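Cap5O (Staphylococcus aureus, PDB 3OJO) probably oxidises UDP-N-acetyl-mannosamine, with NAD as the electron acceptor, in the biosynthesis of the staphylococcal capsular polysaccharide. Local coordinates at residues D223-N237 with L287-Y301. Residues are numbered along the deposited sequence; the frame is centred on the assembly and turned at random.
Sequences DVNIALANELTKICN and LIQTGREINNSMPAY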
loop_
_atom_site.group_PDB
_atom_site.type_symbol
_atom_site.label_atom_id
_atom_site.label_comp_id
_atom_site.label_asym_id
_atom_site.label_seq_id
_atom_site.Cartn_x
_atom_site.Cartn_y
_atom_site.Cartn_z
ATOM N N ASP B 223 3.532 -5.045 -4.713
ATOM C CA ASP B 223 4.610 -5.762 -4.036
ATOM C C ASP B 223 4.800 -5.316 -2.598
ATOM O O ASP B 223 4.911 -6.161 -1.722
ATOM C CB ASP B 223 5.927 -5.683 -4.844
ATOM C CG ASP B 223 6.989 -6.687 -4.423
ATOM O OD1 ASP B 223 6.845 -7.873 -4.748
ATOM O OD2 ASP B 223 7.969 -6.279 -3.787
ATOM N N VAL B 224 4.825 -3.991 -2.362
ATOM C CA VAL B 224 4.977 -3.359 -1.063
ATOM C C VAL B 224 3.782 -3.750 -0.154
ATOM O O VAL B 224 3.969 -4.018 1.051
ATOM C CB VAL B 224 5.150 -1.818 -1.223
ATOM C CG1 VAL B 224 5.064 -1.105 0.135
ATOM C CG2 VAL B 224 6.472 -1.451 -1.935
ATOM N N ASN B 225 2.560 -3.792 -0.741
ATOM C CA ASN B 225 1.355 -4.145 0.000
ATOM C C ASN B 225 1.273 -5.639 0.374
ATOM O O ASN B 225 0.810 -5.988 1.472
ATOM C CB ASN B 225 0.115 -3.612 -0.679
ATOM C CG ASN B 225 -0.132 -2.188 -0.294
ATOM O OD1 ASN B 225 0.259 -1.255 -0.992
ATOM N ND2 ASN B 225 -0.660 -1.989 0.895
ATOM N N ILE B 226 1.790 -6.500 -0.512
ATOM C CA ILE B 226 1.886 -7.930 -0.271
ATOM C C ILE B 226 2.930 -8.144 0.836
ATOM O O ILE B 226 2.664 -8.902 1.758
ATOM C CB ILE B 226 2.160 -8.741 -1.562
ATOM C CG1 ILE B 226 0.890 -8.742 -2.467
ATOM C CG2 ILE B 226 2.606 -10.172 -1.215
ATOM C CD1 ILE B 226 1.092 -9.472 -3.883
ATOM N N ALA B 227 4.076 -7.424 0.776
ATOM C CA ALA B 227 5.131 -7.445 1.806
ATOM C C ALA B 227 4.528 -7.060 3.174
ATOM O O ALA B 227 4.802 -7.723 4.173
ATOM C CB ALA B 227 6.243 -6.475 1.433
ATOM N N LEU B 228 3.671 -6.028 3.198
ATOM C CA LEU B 228 2.980 -5.595 4.414
ATOM C C LEU B 228 2.129 -6.713 5.031
ATOM O O LEU B 228 2.235 -6.974 6.221
ATOM C CB LEU B 228 2.171 -4.315 4.154
ATOM C CG LEU B 228 1.311 -3.791 5.324
ATOM C CD1 LEU B 228 2.149 -3.571 6.571
ATOM C CD2 LEU B 228 0.626 -2.534 4.936
ATOM N N ALA B 229 1.331 -7.387 4.200
ATOM C CA ALA B 229 0.479 -8.517 4.551
ATOM C C ALA B 229 1.319 -9.666 5.096
ATOM O O ALA B 229 1.002 -10.199 6.157
ATOM C CB ALA B 229 -0.309 -8.961 3.331
ATOM N N ASN B 230 2.422 -10.000 4.403
ATOM C CA ASN B 230 3.351 -11.059 4.778
ATOM C C ASN B 230 4.076 -10.775 6.083
ATOM O O ASN B 230 4.252 -11.681 6.895
ATOM C CB ASN B 230 4.328 -11.335 3.644
ATOM C CG ASN B 230 3.748 -12.118 2.487
ATOM O OD1 ASN B 230 4.192 -12.027 1.352
ATOM N ND2 ASN B 230 2.833 -12.989 2.753
ATOM N N GLU B 231 4.499 -9.529 6.288
ATOM C CA GLU B 231 5.163 -9.108 7.517
ATOM C C GLU B 231 4.178 -9.206 8.707
ATOM O O GLU B 231 4.549 -9.648 9.806
ATOM C CB GLU B 231 5.700 -7.679 7.352
ATOM C CG GLU B 231 6.291 -7.094 8.621
ATOM C CD GLU B 231 7.115 -5.845 8.410
ATOM O OE1 GLU B 231 8.295 -5.973 8.015
ATOM O OE2 GLU B 231 6.597 -4.740 8.686
ATOM N N LEU B 232 2.933 -8.818 8.461
ATOM C CA LEU B 232 1.858 -8.849 9.441
ATOM C C LEU B 232 1.516 -10.265 9.845
ATOM O O LEU B 232 1.257 -10.512 11.024
ATOM C CB LEU B 232 0.628 -8.100 8.889
ATOM C CG LEU B 232 0.672 -6.541 9.035
ATOM C CD1 LEU B 232 -0.391 -5.853 8.188
ATOM C CD2 LEU B 232 0.630 -6.089 10.496
ATOM N N THR B 233 1.542 -11.202 8.868
ATOM C CA THR B 233 1.329 -12.643 9.063
ATOM C C THR B 233 2.361 -13.208 10.050
ATOM O O THR B 233 2.000 -13.978 10.938
ATOM C CB THR B 233 1.392 -13.356 7.702
ATOM O OG1 THR B 233 0.263 -12.951 6.951
ATOM C CG2 THR B 233 1.375 -14.862 7.827
ATOM N N LYS B 234 3.640 -12.800 9.902
ATOM C CA LYS B 234 4.681 -13.243 10.808
ATOM C C LYS B 234 4.430 -12.744 12.246
ATOM O O LYS B 234 4.574 -13.518 13.189
ATOM C CB LYS B 234 6.059 -12.814 10.301
ATOM C CG LYS B 234 6.508 -13.553 9.056
ATOM C CD LYS B 234 7.875 -13.059 8.642
ATOM C CE LYS B 234 8.418 -13.739 7.426
ATOM N NZ LYS B 234 9.631 -13.041 6.904
ATOM N N ILE B 235 4.015 -11.477 12.392
ATOM C CA ILE B 235 3.717 -10.819 13.668
ATOM C C ILE B 235 2.535 -11.507 14.355
ATOM O O ILE B 235 2.645 -11.892 15.524
ATOM C CB ILE B 235 3.511 -9.280 13.471
ATOM C CG1 ILE B 235 4.859 -8.570 13.160
ATOM C CG2 ILE B 235 2.821 -8.642 14.697
ATOM C CD1 ILE B 235 4.741 -7.097 12.549
ATOM N N CYS B 236 1.417 -11.678 13.602
ATOM C CA CYS B 236 0.173 -12.317 14.029
ATOM C C CYS B 236 0.372 -13.744 14.449
ATOM O O CYS B 236 -0.264 -14.186 15.406
ATOM C CB CYS B 236 -0.887 -12.217 12.943
ATOM S SG CYS B 236 -1.701 -10.619 12.865
ATOM N N ASN B 237 1.223 -14.478 13.734
ATOM C CA ASN B 237 1.482 -15.866 14.110
ATOM C C ASN B 237 2.232 -15.972 15.441
ATOM O O ASN B 237 1.901 -16.839 16.251
ATOM C CB ASN B 237 2.124 -16.664 12.989
ATOM C CG ASN B 237 1.100 -17.247 12.032
ATOM O OD1 ASN B 237 1.007 -16.858 10.868
ATOM N ND2 ASN B 237 0.304 -18.192 12.502
ATOM N N LEU B 287 12.055 1.512 0.806
ATOM C CA LEU B 287 10.786 0.799 1.019
ATOM C C LEU B 287 10.608 -0.328 0.045
ATOM O O LEU B 287 10.196 -1.416 0.445
ATOM C CB LEU B 287 9.576 1.745 0.911
ATOM C CG LEU B 287 8.247 1.241 1.496
ATOM C CD1 LEU B 287 8.274 1.230 3.021
ATOM C CD2 LEU B 287 7.140 2.130 1.081
ATOM N N ILE B 288 10.892 -0.062 -1.252
ATOM C CA ILE B 288 10.797 -1.061 -2.321
ATOM C C ILE B 288 11.729 -2.248 -2.018
ATOM O O ILE B 288 11.294 -3.389 -2.121
ATOM C CB ILE B 288 11.007 -0.441 -3.736
ATOM C CG1 ILE B 288 9.901 0.593 -4.036
ATOM C CG2 ILE B 288 11.035 -1.536 -4.826
ATOM C CD1 ILE B 288 10.237 1.648 -5.074
ATOM N N GLN B 289 12.980 -1.965 -1.621
ATOM C CA GLN B 289 14.002 -2.955 -1.264
ATOM C C GLN B 289 13.532 -3.851 -0.106
ATOM O O GLN B 289 13.594 -5.077 -0.208
ATOM C CB GLN B 289 15.294 -2.225 -0.879
ATOM C CG GLN B 289 16.501 -3.120 -0.625
ATOM C CD GLN B 289 17.656 -2.299 -0.111
ATOM O OE1 GLN B 289 17.582 -1.665 0.953
ATOM N NE2 GLN B 289 18.750 -2.294 -0.859
ATOM N N THR B 290 13.061 -3.227 0.989
ATOM C CA THR B 290 12.528 -3.891 2.178
ATOM C C THR B 290 11.356 -4.808 1.804
ATOM O O THR B 290 11.340 -5.961 2.234
ATOM C CB THR B 290 12.173 -2.843 3.226
ATOM O OG1 THR B 290 13.314 -2.003 3.435
ATOM C CG2 THR B 290 11.734 -3.468 4.537
ATOM N N GLY B 291 10.429 -4.302 0.973
ATOM C CA GLY B 291 9.287 -5.058 0.479
ATOM C C GLY B 291 9.692 -6.324 -0.251
ATOM O O GLY B 291 9.072 -7.365 -0.085
ATOM N N ARG B 292 10.741 -6.225 -1.057
ATOM C CA ARG B 292 11.339 -7.299 -1.852
ATOM C C ARG B 292 12.021 -8.329 -0.928
ATOM O O ARG B 292 11.851 -9.539 -1.112
ATOM C CB ARG B 292 12.357 -6.704 -2.843
ATOM C CG ARG B 292 11.740 -6.117 -4.112
ATOM C CD ARG B 292 11.639 -7.139 -5.225
ATOM N NE ARG B 292 10.473 -8.023 -5.075
ATOM C CZ ARG B 292 10.533 -9.313 -4.746
ATOM N NH1 ARG B 292 11.706 -9.903 -4.549
ATOM N NH2 ARG B 292 9.421 -10.021 -4.610
ATOM N N GLU B 293 12.747 -7.829 0.092
ATOM C CA GLU B 293 13.422 -8.641 1.103
ATOM C C GLU B 293 12.423 -9.513 1.850
ATOM O O GLU B 293 12.683 -10.711 2.014
ATOM C CB GLU B 293 14.200 -7.760 2.094
ATOM C CG GLU B 293 15.497 -7.176 1.533
ATOM C CD GLU B 293 16.176 -6.054 2.308
ATOM O OE1 GLU B 293 17.114 -5.444 1.747
ATOM O OE2 GLU B 293 15.786 -5.791 3.471
ATOM N N ILE B 294 11.259 -8.919 2.265
ATOM C CA ILE B 294 10.173 -9.600 2.976
ATOM C C ILE B 294 9.565 -10.658 2.086
ATOM O O ILE B 294 9.445 -11.802 2.513
ATOM C CB ILE B 294 9.120 -8.619 3.599
ATOM C CG1 ILE B 294 9.763 -7.705 4.662
ATOM C CG2 ILE B 294 7.938 -9.363 4.213
ATOM C CD1 ILE B 294 9.146 -6.357 4.752
ATOM N N ASN B 295 9.262 -10.305 0.829
ATOM C CA ASN B 295 8.693 -11.241 -0.143
ATOM C C ASN B 295 9.617 -12.403 -0.499
ATOM O O ASN B 295 9.141 -13.538 -0.662
ATOM C CB ASN B 295 8.122 -10.526 -1.369
ATOM C CG ASN B 295 6.931 -9.654 -1.040
ATOM O OD1 ASN B 295 6.200 -9.878 -0.072
ATOM N ND2 ASN B 295 6.708 -8.626 -1.829
ATOM N N ASN B 296 10.934 -12.128 -0.543
ATOM C CA ASN B 296 11.972 -13.128 -0.805
ATOM C C ASN B 296 12.139 -14.097 0.370
ATOM O O ASN B 296 12.566 -15.232 0.158
ATOM C CB ASN B 296 13.324 -12.450 -1.097
ATOM C CG ASN B 296 13.444 -11.819 -2.464
ATOM O OD1 ASN B 296 12.715 -12.134 -3.417
ATOM N ND2 ASN B 296 14.361 -10.894 -2.582
ATOM N N SER B 297 11.833 -13.644 1.604
ATOM C CA SER B 297 11.972 -14.438 2.825
ATOM C C SER B 297 10.800 -15.403 3.076
ATOM O O SER B 297 10.911 -16.257 3.962
ATOM C CB SER B 297 12.158 -13.512 4.027
ATOM O OG SER B 297 10.916 -12.944 4.425
ATOM N N MET B 298 9.662 -15.239 2.348
ATOM C CA MET B 298 8.478 -16.085 2.517
ATOM C C MET B 298 8.703 -17.550 2.177
ATOM O O MET B 298 8.354 -18.386 3.019
ATOM C CB MET B 298 7.211 -15.505 1.903
ATOM C CG MET B 298 6.785 -14.206 2.526
ATOM S SD MET B 298 6.614 -14.225 4.328
ATOM C CE MET B 298 5.145 -15.245 4.505
ATOM N N PRO B 299 9.400 -17.912 1.063
ATOM C CA PRO B 299 9.713 -19.338 0.846
ATOM C C PRO B 299 10.375 -20.015 2.059
ATOM O O PRO B 299 9.905 -21.071 2.479
ATOM C CB PRO B 299 10.616 -19.308 -0.399
ATOM C CG PRO B 299 10.129 -18.117 -1.152
ATOM C CD PRO B 299 9.883 -17.096 -0.079
ATOM N N ALA B 300 11.391 -19.375 2.671
ATOM C CA ALA B 300 12.084 -19.906 3.861
ATOM C C ALA B 300 11.150 -19.974 5.094
ATOM O O ALA B 300 11.248 -20.925 5.879
ATOM C CB ALA B 300 13.320 -19.071 4.172
ATOM N N TYR B 301 10.239 -18.986 5.238
ATOM C CA TYR B 301 9.244 -18.937 6.312
ATOM C C TYR B 301 8.275 -20.128 6.195
ATOM O O TYR B 301 7.934 -20.743 7.206
ATOM C CB TYR B 301 8.489 -17.578 6.307
ATOM C CG TYR B 301 7.406 -17.477 7.358
ATOM C CD1 TYR B 301 7.713 -17.146 8.670
ATOM C CD2 TYR B 301 6.079 -17.774 7.051
ATOM C CE1 TYR B 301 6.729 -17.106 9.652
ATOM C CE2 TYR B 301 5.084 -17.723 8.020
ATOM C CZ TYR B 301 5.415 -17.388 9.318
ATOM O OH TYR B 301 4.425 -17.351 10.265
HETATM O O HOH W 1 5.773 -16.578 12.805
#
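Lys234 and Tyr301, the two residues that lose the most surface to the opposite helix, meet where the helices diverge. Lys234 CG lies over one face of the Tyr301 ring, toward its rim, 4.0 Å from the ring centroid and 25° off the normal, a CH-pi contact. Beyond CG the lysine chain is extended (chi2 to chi4 all near 180°), which carries CE past Met298, 3.6 Å from its SD, and brings NZ to Ser297, where it donates to OG over 2.8 Å. That hydroxyl in turn donates to Ile294 O within its own helix, so the ammonium is tied to the Ile294 carbonyl through the serine. A water at the ring edge pairs with Tyr301 OH and weakly with Lys234 O.

Ile294 fills the middle, its CG2 3.5 Å from Ala227 O. Close approach is evident at Gly291, where the CA atoms of Val224 and Gly291 are 4.9 Å apart. Asn295 fits as a knob among Asp223, Ile226, Ala227 and Asn230; its ND2 donates to Asp223 O (3.1 Å), from the face of that carbonyl opposite Ala227 N. The Asp223 carboxylate makes a long, weak salt bridge to Arg292 (OD2 to NE 3.3 Å) and a second one to Arg101.

With axes 8.4 Å apart and crossing at 53°, this is close helix-helix packing between the long helices 208-238 and 286-312 in the all-helical central domain of the UDP-glucose/GDP-mannose dehydrogenase family.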